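Hypothetical protein Atu2684 (Agrobacterium tumefaciens, PDB 2AXO) is of unknown function but carries a thioredoxin-like fold with a CXXC disulfide, consistent with a role in thiol-disulfide chemistry. Local coordinates at residues Gln52-Cys57 with Tyr114-Ile119; Asp72-Ser77 with Ala253-Gly258; Tyr178-Gln183 with Trp200-Asp205. One frame throughout, in Å; residues are numbered along the deposited sequence.

From the N terminus, the chain runs through strand 45-50 into the disulfide turn at 52-57, and contact 1 closes a loop that includes helices 58-70 and 95-107 when 114-119 returns beside that turn. Within this loop lies 72-77, the first half of contact 2, whose partner 253-258 comes near the C terminus; contacts 1 and 2 therefore cross. Contact 3, a hairpin, nests inside the loop closed by contact 2, after contact 1 in series. Contact 1 sets the disulfide against the cis-proline loop; contact 2 packs the thioredoxin-like sheet on the antiparallel sheet of strands 172-186, 196-212, 232-241 and 247-257; contact 3 lies within the latter and reaches strand 74-79 through Ser77 and Gly75.

Contact 1 (Gln52-Cys57 with Tyr114-Ile119); sequences QGCASC and YTPQAI
The CXXC disulfide of a thioredoxin-like fold faces the loop that carries a cis-proline, a pairing characteristic of such folds. Cys54 and Cys57 are joined by a 2.0 Å SG-SG bond and span a type I beta turn, closed by a backbone hydrogen bond from Cys57 N to Cys54 O. Across from them, the peptide before Pro116 is cis. No hydrogen bond links the two segments, so the evidence for the contact is van der Waals packing over 180 Å² of buried surface. Cys57 SG lies 3.7 Å from Pro116 N and equally near Pro116 CD. With chi1 at -75° this sulfur stands anti to the carbonyl carbon, a rotation that carries it to the proline and to Thr115 CB. Cys54 SG approaches Thr115 OG1 at 3.5 Å, but that hydroxyl is engaged by Trp83 NE1 in a hydrogen bond. One residue before Cys57, Ser56 O comes within 3.5 Å of Pro116 CD. Both sulfurs are thus backed by the threonine-proline pair, as in thioredoxin-like oxidoreductases, although redox activity here is only inferred. Behind the contact, Cys57 packs on Thr50 and Pro116 on Leu48, both of strand 45-50. Gln117 pairs with Phe49 of the same strand, helix 58-70 follows the turn, and Thr115 O accepts a hydrogen bond from Asn111 of the second subunit.

Contact 2 (Asp72-Ser77 with Ala253-Gly258); sequences DVVGLS and ASILLG
Apolar contact carries nearly all of this meeting between strands 74-77 and 253-257. Val74 points at the latter and turns both methyls to Ile255: CG1 lies 3.6 Å from Ile255 CG1 and CG2 4.0 Å from the same atom, while CG2 also reaches Ala253 CB at 4.0 Å. A chi1 of 166° presents them so, with CG1 anti to the backbone N and CG2 beside it. Ile255 answers with an extended arm (chi2 -176°) that slides past the valine in the opposite sense and brings CD1 within 3.7 Å of Val74 CG1. A second kind of contact, side chain against backbone, occurs where Ile255 CD1 continues to Gly75 N at 3.9 Å.

Hydrogen bonds between the segments are absent. The strand axes approach to 7.6 Å at an angle of 70°, too far apart and too steeply crossed for a shared ladder, so the evidence favours face-to-face sheet packing. Polar groups find partners outside: Ser254 OG bonds to Ser154 OG.

Strand 74-79 pairs with strand 45-50, and its Ser77 bonds to strand 196-212, which also pairs with 172-186, so the two sheets are not cleanly separate; Val45 and Ala235 of strand 232-241 both pack on Val74.

Contact 3 (Tyr178-Gln183 with Trp200-Asp205); sequences YFTREQ and WHSVYD
Tyr178 N donates to Asp205 O at 2.8 Å, and Tyr204 N returns a bond to Tyr178 O at 2.9 Å. Asp205 OD2 forms a salt bridge with Lys228 of helix 223-229. Farther along, His201 N bonds to Arg181 O at 3.0 Å. Arg181 NH1, whose guanidinium is folded back by a bend at chi2 (64°), gives a hydrogen bond of 3.0 Å to His201 NE2; Gly75 O is the hydrogen-bond partner of His201 ND1, so both ring nitrogens are engaged. Water 1 accepts from Thr180 OG1 and Ser202 N.

These bonds stitch the antiparallel hairpin of strands 172-186 and 196-212, interrupted by a beta bulge where the register shifts by one between Tyr178 and Phe179. Both strands then turn a corner, at Arg181 and His201. Beside the corner, the Phe179 ring stacks face to face on that of His201, centroids 4.2 Å apart and planes at 22°. Next along, Glu182 CB sits squarely over the six-membered ring of Trp200, 3.5 Å from its centroid. Trp200 also directs CZ3 at one face of the Arg181 guanidinium, the two planes nearly perpendicular (83°). At the other end, Tyr178 CB lies over the Tyr204 ring.

Contact 1 (Gln52-Cys57 with Tyr114-Ile119)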
# COMPACT_ATOMS: atom_id res chain seq x y z
N GLN A 52 0.94 -10.86 9.64
CA GLN A 52 1.83 -11.61 10.51
C GLN A 52 3.25 -11.06 10.35
O GLN A 52 4.09 -11.27 11.22
CB GLN A 52 1.78 -13.10 10.19
CG GLN A 52 2.68 -13.55 9.07
CD GLN A 52 3.03 -15.02 9.18
OE1 GLN A 52 3.83 -15.43 10.03
NE2 GLN A 52 2.41 -15.84 8.33
N GLY A 53 3.49 -10.36 9.25
CA GLY A 53 4.81 -9.78 9.02
C GLY A 53 5.02 -8.46 9.73
O GLY A 53 6.12 -7.89 9.72
N CYS A 54 3.95 -7.96 10.34
CA CYS A 54 3.96 -6.70 11.08
C CYS A 54 4.21 -6.98 12.57
O CYS A 54 3.34 -7.50 13.27
CB CYS A 54 2.62 -5.98 10.87
SG CYS A 54 2.11 -4.78 12.14
N ALA A 55 5.40 -6.63 13.04
CA ALA A 55 5.79 -6.87 14.43
C ALA A 55 4.98 -6.15 15.50
O ALA A 55 4.87 -6.64 16.62
CB ALA A 55 7.27 -6.55 14.61
N SER A 56 4.41 -5.00 15.18
CA SER A 56 3.63 -4.25 16.16
C SER A 56 2.14 -4.58 16.07
O SER A 56 1.32 -3.91 16.69
CB SER A 56 3.83 -2.75 15.96
OG SER A 56 3.49 -2.37 14.63
N CYS A 57 1.79 -5.61 15.31
CA CYS A 57 0.40 -5.98 15.15
C CYS A 57 -0.18 -6.95 16.18
O CYS A 57 -1.36 -6.84 16.52
CB CYS A 57 0.17 -6.52 13.74
SG CYS A 57 0.15 -5.24 12.44
N TYR A 114 -1.16 2.42 7.53
CA TYR A 114 -0.27 1.83 8.51
C TYR A 114 -0.94 0.62 9.12
O TYR A 114 -2.14 0.40 8.93
CB TYR A 114 0.06 2.85 9.62
CG TYR A 114 -1.13 3.25 10.47
CD1 TYR A 114 -1.94 4.33 10.11
CD2 TYR A 114 -1.46 2.54 11.62
CE1 TYR A 114 -3.05 4.68 10.89
CE2 TYR A 114 -2.56 2.88 12.40
CZ TYR A 114 -3.35 3.95 12.03
OH TYR A 114 -4.44 4.28 12.81
N THR A 115 -0.17 -0.19 9.84
CA THR A 115 -0.72 -1.35 10.54
C THR A 115 -0.08 -1.36 11.92
O THR A 115 1.08 -1.00 12.07
CB THR A 115 -0.40 -2.70 9.83
OG1 THR A 115 1.00 -2.78 9.55
CG2 THR A 115 -1.20 -2.84 8.54
N PRO A 116 -0.84 -1.74 12.95
CA PRO A 116 -2.25 -2.15 12.88
C PRO A 116 -3.20 -0.96 12.91
O PRO A 116 -3.05 -0.05 13.74
CB PRO A 116 -2.40 -3.05 14.11
CG PRO A 116 -1.50 -2.38 15.10
CD PRO A 116 -0.28 -2.03 14.28
N GLN A 117 -4.17 -0.96 12.00
CA GLN A 117 -5.14 0.11 11.92
C GLN A 117 -6.55 -0.45 11.98
O GLN A 117 -6.90 -1.36 11.23
CB GLN A 117 -4.98 0.88 10.60
CG GLN A 117 -6.04 1.95 10.40
CD GLN A 117 -5.92 2.65 9.06
OE1 GLN A 117 -6.01 2.03 8.01
NE2 GLN A 117 -5.71 3.96 9.10
N ALA A 118 -7.37 0.09 12.88
CA ALA A 118 -8.73 -0.37 12.98
C ALA A 118 -9.66 0.71 12.44
O ALA A 118 -9.51 1.89 12.76
CB ALA A 118 -9.08 -0.70 14.43
N ILE A 119 -10.61 0.29 11.61
CA ILE A 119 -11.58 1.21 11.04
C ILE A 119 -12.88 0.92 11.79
O ILE A 119 -13.31 -0.23 11.87
CB ILE A 119 -11.76 0.95 9.52
CG1 ILE A 119 -10.42 1.11 8.79
CG2 ILE A 119 -12.81 1.89 8.94
CD1 ILE A 119 -9.81 2.51 8.90

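Contact 2 (Asp72-Ser77 with Ala253-Gly258)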
# COMPACT_ATOMS: atom_id res chain seq x y z
N ASP A 72 -19.84 -8.48 21.12
CA ASP A 72 -20.67 -7.28 21.11
C ASP A 72 -20.36 -6.35 19.93
O ASP A 72 -20.91 -5.26 19.83
CB ASP A 72 -20.59 -6.52 22.45
CG ASP A 72 -19.19 -6.08 22.83
OD1 ASP A 72 -18.21 -6.43 22.14
OD2 ASP A 72 -19.07 -5.37 23.86
N VAL A 73 -19.48 -6.80 19.04
CA VAL A 73 -19.15 -6.04 17.85
C VAL A 73 -18.96 -7.03 16.71
O VAL A 73 -18.80 -8.24 16.94
CB VAL A 73 -17.84 -5.22 18.00
CG1 VAL A 73 -17.92 -4.33 19.23
CG2 VAL A 73 -16.63 -6.14 18.08
N VAL A 74 -19.02 -6.52 15.49
CA VAL A 74 -18.81 -7.33 14.30
C VAL A 74 -17.33 -7.09 14.03
O VAL A 74 -16.94 -5.99 13.62
CB VAL A 74 -19.64 -6.82 13.10
CG1 VAL A 74 -19.14 -7.45 11.81
CG2 VAL A 74 -21.12 -7.15 13.32
N GLY A 75 -16.51 -8.10 14.30
CA GLY A 75 -15.08 -7.96 14.11
C GLY A 75 -14.52 -8.69 12.91
O GLY A 75 -14.86 -9.84 12.66
N LEU A 76 -13.66 -8.00 12.18
CA LEU A 76 -13.04 -8.56 10.99
C LEU A 76 -11.56 -8.24 10.94
O LEU A 76 -11.14 -7.15 11.33
CB LEU A 76 -13.70 -7.97 9.75
CG LEU A 76 -15.18 -8.30 9.56
CD1 LEU A 76 -15.77 -7.37 8.53
CD2 LEU A 76 -15.34 -9.76 9.15
N SER A 77 -10.78 -9.19 10.45
CA SER A 77 -9.35 -9.00 10.32
C SER A 77 -8.98 -9.09 8.84
O SER A 77 -9.26 -10.10 8.18
CB SER A 77 -8.60 -10.07 11.10
OG SER A 77 -7.20 -9.92 10.91
N ALA A 253 -25.10 -4.05 10.26
CA ALA A 253 -24.16 -5.15 10.13
C ALA A 253 -24.61 -6.40 10.87
O ALA A 253 -25.36 -6.33 11.84
CB ALA A 253 -22.78 -4.73 10.62
N SER A 254 -24.12 -7.54 10.39
CA SER A 254 -24.46 -8.82 10.98
C SER A 254 -23.39 -9.84 10.67
O SER A 254 -22.68 -9.73 9.67
CB SER A 254 -25.80 -9.30 10.43
OG SER A 254 -26.08 -10.63 10.81
N ILE A 255 -23.26 -10.83 11.54
CA ILE A 255 -22.31 -11.90 11.32
C ILE A 255 -23.06 -13.22 11.31
O ILE A 255 -23.97 -13.43 12.09
CB ILE A 255 -21.21 -11.97 12.40
CG1 ILE A 255 -20.18 -10.87 12.16
CG2 ILE A 255 -20.53 -13.35 12.36
CD1 ILE A 255 -19.00 -10.90 13.10
N LEU A 256 -22.67 -14.08 10.38
CA LEU A 256 -23.26 -15.39 10.26
C LEU A 256 -22.10 -16.36 10.36
O LEU A 256 -21.18 -16.31 9.54
CB LEU A 256 -23.95 -15.55 8.90
CG LEU A 256 -24.52 -16.95 8.60
CD1 LEU A 256 -25.49 -17.35 9.71
CD2 LEU A 256 -25.22 -16.96 7.25
N LEU A 257 -22.10 -17.21 11.38
CA LEU A 257 -21.01 -18.17 11.52
C LEU A 257 -21.39 -19.47 10.84
O LEU A 257 -22.56 -19.86 10.83
CB LEU A 257 -20.70 -18.44 13.00
CG LEU A 257 -20.12 -17.28 13.80
CD1 LEU A 257 -19.83 -17.75 15.22
CD2 LEU A 257 -18.85 -16.77 13.14
N GLY A 258 -20.40 -20.15 10.28
CA GLY A 258 -20.65 -21.41 9.60
C GLY A 258 -21.22 -22.44 10.56
O GLY A 258 -22.07 -23.24 10.18

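Contact 3 (Tyr178-Gln183 with Trp200-Asp205)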
# COMPACT_ATOMS: atom_id res chain seq x y z
N TYR A 178 -16.15 -12.60 3.65
CA TYR A 178 -16.00 -14.00 4.04
C TYR A 178 -14.70 -14.17 4.82
O TYR A 178 -13.67 -13.64 4.43
CB TYR A 178 -15.98 -14.87 2.79
CG TYR A 178 -17.24 -14.76 1.95
CD1 TYR A 178 -18.38 -15.49 2.27
CD2 TYR A 178 -17.30 -13.89 0.86
CE1 TYR A 178 -19.56 -15.38 1.51
CE2 TYR A 178 -18.46 -13.76 0.10
CZ TYR A 178 -19.59 -14.50 0.43
OH TYR A 178 -20.74 -14.37 -0.31
N PHE A 179 -14.76 -14.92 5.91
CA PHE A 179 -13.57 -15.15 6.71
C PHE A 179 -13.50 -16.55 7.28
O PHE A 179 -14.49 -17.29 7.28
CB PHE A 179 -13.50 -14.15 7.88
CG PHE A 179 -14.71 -14.19 8.78
CD1 PHE A 179 -15.72 -13.25 8.63
CD2 PHE A 179 -14.84 -15.17 9.76
CE1 PHE A 179 -16.86 -13.28 9.44
CE2 PHE A 179 -15.97 -15.22 10.57
CZ PHE A 179 -16.98 -14.28 10.41
N THR A 180 -12.31 -16.91 7.72
CA THR A 180 -12.09 -18.19 8.37
C THR A 180 -12.31 -17.81 9.83
O THR A 180 -12.02 -16.68 10.23
CB THR A 180 -10.65 -18.71 8.17
OG1 THR A 180 -9.71 -17.71 8.60
CG2 THR A 180 -10.40 -19.04 6.70
N ARG A 181 -12.86 -18.72 10.60
CA ARG A 181 -13.13 -18.46 12.01
C ARG A 181 -11.81 -18.29 12.76
O ARG A 181 -11.55 -17.24 13.35
CB ARG A 181 -13.93 -19.63 12.58
CG ARG A 181 -14.11 -19.62 14.07
CD ARG A 181 -14.91 -18.43 14.54
NE ARG A 181 -15.40 -18.67 15.89
CZ ARG A 181 -15.96 -17.75 16.67
NH1 ARG A 181 -16.09 -16.50 16.23
NH2 ARG A 181 -16.38 -18.09 17.88
N GLU A 182 -10.97 -19.32 12.71
CA GLU A 182 -9.66 -19.28 13.35
C GLU A 182 -8.66 -20.00 12.47
O GLU A 182 -8.90 -21.12 12.03
CB GLU A 182 -9.71 -19.96 14.72
CG GLU A 182 -8.39 -19.88 15.46
CD GLU A 182 -7.72 -21.22 15.63
OE1 GLU A 182 -8.20 -22.02 16.47
OE2 GLU A 182 -6.73 -21.48 14.92
N GLN A 183 -7.53 -19.36 12.20
CA GLN A 183 -6.52 -19.99 11.36
C GLN A 183 -5.15 -19.87 12.01
O GLN A 183 -4.75 -18.79 12.45
CB GLN A 183 -6.51 -19.35 9.97
CG GLN A 183 -5.82 -20.19 8.91
CD GLN A 183 -6.02 -19.62 7.51
OE1 GLN A 183 -7.15 -19.31 7.12
NE2 GLN A 183 -4.93 -19.50 6.76
N TRP A 200 -7.97 -14.64 14.00
CA TRP A 200 -9.42 -14.83 13.96
C TRP A 200 -10.12 -13.90 12.98
O TRP A 200 -9.72 -12.75 12.80
CB TRP A 200 -10.01 -14.62 15.36
CG TRP A 200 -9.57 -15.67 16.34
CD1 TRP A 200 -8.35 -15.79 16.93
CD2 TRP A 200 -10.35 -16.79 16.79
NE1 TRP A 200 -8.31 -16.92 17.72
CE2 TRP A 200 -9.53 -17.55 17.65
CE3 TRP A 200 -11.66 -17.22 16.55
CZ2 TRP A 200 -9.97 -18.72 18.26
CZ3 TRP A 200 -12.10 -18.39 17.16
CH2 TRP A 200 -11.26 -19.12 18.01
N HIS A 201 -11.18 -14.42 12.36
CA HIS A 201 -11.99 -13.69 11.40
C HIS A 201 -11.18 -13.06 10.26
O HIS A 201 -11.44 -11.93 9.85
CB HIS A 201 -12.85 -12.65 12.13
CG HIS A 201 -13.94 -13.25 12.97
ND1 HIS A 201 -15.05 -12.54 13.37
CD2 HIS A 201 -14.09 -14.51 13.46
CE1 HIS A 201 -15.85 -13.34 14.07
NE2 HIS A 201 -15.29 -14.53 14.13
N SER A 202 -10.21 -13.82 9.76
CA SER A 202 -9.35 -13.39 8.67
C SER A 202 -10.13 -13.42 7.35
O SER A 202 -10.49 -14.49 6.85
CB SER A 202 -8.12 -14.31 8.56
OG SER A 202 -7.31 -14.21 9.72
N VAL A 203 -10.40 -12.24 6.81
CA VAL A 203 -11.15 -12.11 5.57
C VAL A 203 -10.36 -12.55 4.34
O VAL A 203 -9.22 -12.11 4.14
CB VAL A 203 -11.61 -10.64 5.39
CG1 VAL A 203 -12.36 -10.47 4.08
CG2 VAL A 203 -12.49 -10.23 6.57
N TYR A 204 -10.95 -13.41 3.53
CA TYR A 204 -10.28 -13.88 2.32
C TYR A 204 -11.01 -13.50 1.04
O TYR A 204 -10.52 -13.76 -0.06
CB TYR A 204 -10.08 -15.40 2.37
CG TYR A 204 -11.36 -16.19 2.41
CD1 TYR A 204 -11.91 -16.59 3.63
CD2 TYR A 204 -12.00 -16.58 1.24
CE1 TYR A 204 -13.07 -17.36 3.68
CE2 TYR A 204 -13.16 -17.34 1.28
CZ TYR A 204 -13.69 -17.73 2.50
OH TYR A 204 -14.82 -18.51 2.53
N ASP A 205 -12.19 -12.92 1.18
CA ASP A 205 -12.96 -12.48 0.02
C ASP A 205 -14.06 -11.52 0.44
O ASP A 205 -14.71 -11.72 1.47
CB ASP A 205 -13.57 -13.67 -0.74
CG ASP A 205 -14.21 -13.25 -2.05
OD1 ASP A 205 -13.60 -12.43 -2.77
OD2 ASP A 205 -15.32 -13.74 -2.37
O HOH W 1 -8.83 -16.29 10.80